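PDB 2FD4: effector protein HopAB2 from Pseudomonas syringae, which suppresses programmed cell death and immunity in susceptible plants as a virulence factor, with a C-terminal E3 ubiquitin ligase domain. Local coordinates for residues A5-P9 and I10-F14. Sequence-based numbering, arbitrary orientation.
Sequences AALDP and IASQF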
ATOM      1  N   ALA A   5       0.219  21.906   4.890  1.00 47.61           N
ATOM      2  CA  ALA A   5       0.544  20.620   4.344  1.00 48.08           C
ATOM      3  C   ALA A   5      -0.739  19.996   3.812  1.00 49.16           C
ATOM      4  O   ALA A   5      -1.810  20.086   4.431  1.00 50.07           O
ATOM      5  CB  ALA A   5       1.233  19.721   5.344  1.00 49.41           C
ATOM      6  N   ALA A   6      -0.607  19.352   2.665  1.00 47.80           N
ATOM      7  CA  ALA A   6      -1.735  18.685   2.006  1.00 48.00           C
ATOM      8  C   ALA A   6      -2.052  17.365   2.677  1.00 48.91           C
ATOM      9  O   ALA A   6      -1.144  16.609   3.039  1.00 49.26           O
ATOM     10  CB  ALA A   6      -1.398  18.429   0.572  1.00 47.88           C
ATOM     11  N   LEU A   7      -3.335  17.083   2.823  1.00 48.83           N
ATOM     12  CA  LEU A   7      -3.772  15.773   3.229  1.00 49.33           C
ATOM     13  C   LEU A   7      -4.177  14.952   2.030  1.00 49.23           C
ATOM     14  O   LEU A   7      -5.198  15.201   1.400  1.00 48.71           O
ATOM     15  CB  LEU A   7      -4.963  15.868   4.182  1.00 49.96           C
ATOM     16  CG  LEU A   7      -5.383  14.481   4.751  1.00 50.64           C
ATOM     17  CD1 LEU A   7      -4.266  13.891   5.580  1.00 53.41           C
ATOM     18  CD2 LEU A   7      -6.671  14.671   5.547  1.00 50.11           C
ATOM     19  N   ASP A   8      -3.376  13.972   1.687  1.00 50.26           N
ATOM     20  CA  ASP A   8      -3.679  13.232   0.468  1.00 48.64           C
ATOM     21  C   ASP A   8      -4.910  12.345   0.694  1.00 47.54           C
ATOM     22  O   ASP A   8      -4.985  11.659   1.709  1.00 48.31           O
ATOM     23  CB  ASP A   8      -2.465  12.418   0.050  1.00 50.29           C
ATOM     24  CG  ASP A   8      -2.663  11.710  -1.238  1.00 52.09           C
ATOM     25  OD1 ASP A   8      -3.406  10.707  -1.207  1.00 49.58           O
ATOM     26  OD2 ASP A   8      -2.106  12.148  -2.292  1.00 57.33           O
ATOM     27  N   PRO A   9      -5.912  12.385  -0.231  1.00 47.70           N
ATOM     28  CA  PRO A   9      -7.206  11.672  -0.141  1.00 47.33           C
ATOM     29  C   PRO A   9      -7.088  10.134  -0.120  1.00 47.81           C
ATOM     30  O   PRO A   9      -8.018   9.431   0.333  1.00 46.79           O
ATOM     31  CB  PRO A   9      -7.966  12.114  -1.384  1.00 48.94           C
ATOM     32  CG  PRO A   9      -7.117  13.113  -2.086  1.00 47.97           C
ATOM     33  CD  PRO A   9      -5.836  13.295  -1.389  1.00 47.75           C
ATOM     34  N   ILE A  10      -5.960   9.640  -0.632  1.00 47.80           N
ATOM     35  CA  ILE A  10      -5.638   8.197  -0.662  1.00 47.23           C
ATOM     36  C   ILE A  10      -4.745   7.867   0.536  1.00 47.51           C
ATOM     37  O   ILE A  10      -5.124   7.035   1.342  1.00 46.59           O
ATOM     38  CB  ILE A  10      -4.965   7.796  -1.990  1.00 47.50           C
ATOM     39  CG1 ILE A  10      -5.941   8.036  -3.136  1.00 46.26           C
ATOM     40  CG2 ILE A  10      -4.426   6.329  -1.944  1.00 47.83           C
ATOM     41  CD1 ILE A  10      -5.329   7.866  -4.473  1.00 47.71           C
ATOM     42  N   ALA A  11      -3.602   8.540   0.694  1.00 48.23           N
ATOM     43  CA  ALA A  11      -2.695   8.130   1.782  1.00 48.73           C
ATOM     44  C   ALA A  11      -3.314   8.335   3.199  1.00 49.43           C
ATOM     45  O   ALA A  11      -2.915   7.645   4.188  1.00 47.85           O
ATOM     46  CB  ALA A  11      -1.354   8.831   1.688  1.00 49.71           C
ATOM     47  N   SER A  12      -4.240   9.290   3.330  1.00 48.53           N
ATOM     48  CA  SER A  12      -4.938   9.508   4.603  1.00 47.94           C
ATOM     49  C   SER A  12      -5.826   8.290   5.024  1.00 47.26           C
ATOM     50  O   SER A  12      -6.258   8.193   6.162  1.00 46.85           O
ATOM     51  CB  SER A  12      -5.764  10.781   4.591  1.00 49.18           C
ATOM     52  OG  SER A  12      -6.933  10.608   3.789  1.00 47.86           O
ATOM     53  N   GLN A  13      -6.054   7.345   4.122  1.00 46.89           N
ATOM     54  CA  GLN A  13      -6.793   6.110   4.484  1.00 47.75           C
ATOM     55  C   GLN A  13      -5.956   4.991   5.111  1.00 47.23           C
ATOM     56  O   GLN A  13      -6.483   3.963   5.556  1.00 47.15           O
ATOM     57  CB  GLN A  13      -7.500   5.577   3.251  1.00 48.55           C
ATOM     58  CG  GLN A  13      -8.613   6.466   2.827  1.00 48.84           C
ATOM     59  CD  GLN A  13      -9.363   5.945   1.637  1.00 47.89           C
ATOM     60  OE1 GLN A  13      -9.963   4.866   1.704  1.00 48.82           O
ATOM     61  NE2 GLN A  13      -9.349   6.698   0.536  1.00 44.45           N
ATOM     62  N   PHE A  14      -4.650   5.184   5.164  1.00 47.21           N
ATOM     63  CA  PHE A  14      -3.713   4.178   5.655  1.00 46.57           C
ATOM     64  C   PHE A  14      -4.159   3.583   6.957  1.00 45.98           C
ATOM     65  O   PHE A  14      -4.221   2.380   7.078  1.00 45.19           O
ATOM     66  CB  PHE A  14      -2.341   4.794   5.781  1.00 47.09           C
ATOM     67  CG  PHE A  14      -1.272   3.849   6.223  1.00 46.77           C
ATOM     68  CD1 PHE A  14      -0.931   2.750   5.430  1.00 47.02           C
ATOM     69  CD2 PHE A  14      -0.573   4.065   7.398  1.00 48.24           C
ATOM     70  CE1 PHE A  14       0.021   1.904   5.779  1.00 46.97           C
ATOM     71  CE2 PHE A  14       0.423   3.232   7.756  1.00 48.89           C
ATOM     72  CZ  PHE A  14       0.759   2.146   6.944  1.00 49.13           C
TER
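A chi1 of -176° sets CG of D8 beside its own carbonyl carbon, turned away from the backbone N, which points the carboxylate along the chain to where OD1 accepts two backbone N-H groups: I10 N at 2.8 Å and A11 N at 2.9 Å. Both come to the anti side of OD1, one from each face of the carboxylate plane, and the bond from A11 is the straighter (165° at the hydrogen). The carbonyl O of D8 takes a further bond from S12 N at 3.0 Å, while OG of S12 makes only a weak one to the same oxygen. The Asx turn over D8-P9-I10 and the D8 O bond from S12 N together make an Asx motif, which leads the extended N-terminal chain into the 3-10 turn starting at A11, ahead of strand 18-21 in the U-box-like ligase domain. P9 O is gripped by NE2 of Q13 at 3.0 Å, nearly straight and lying in both the carbonyl and the amide planes; a second bond from NE2 to A110 O fixes that amide. CD1 of L7 lies 3.6 Å from CB of S12. The side chain of I10 is buried against L95 of helix 88-97 and I113 of helix 113-116.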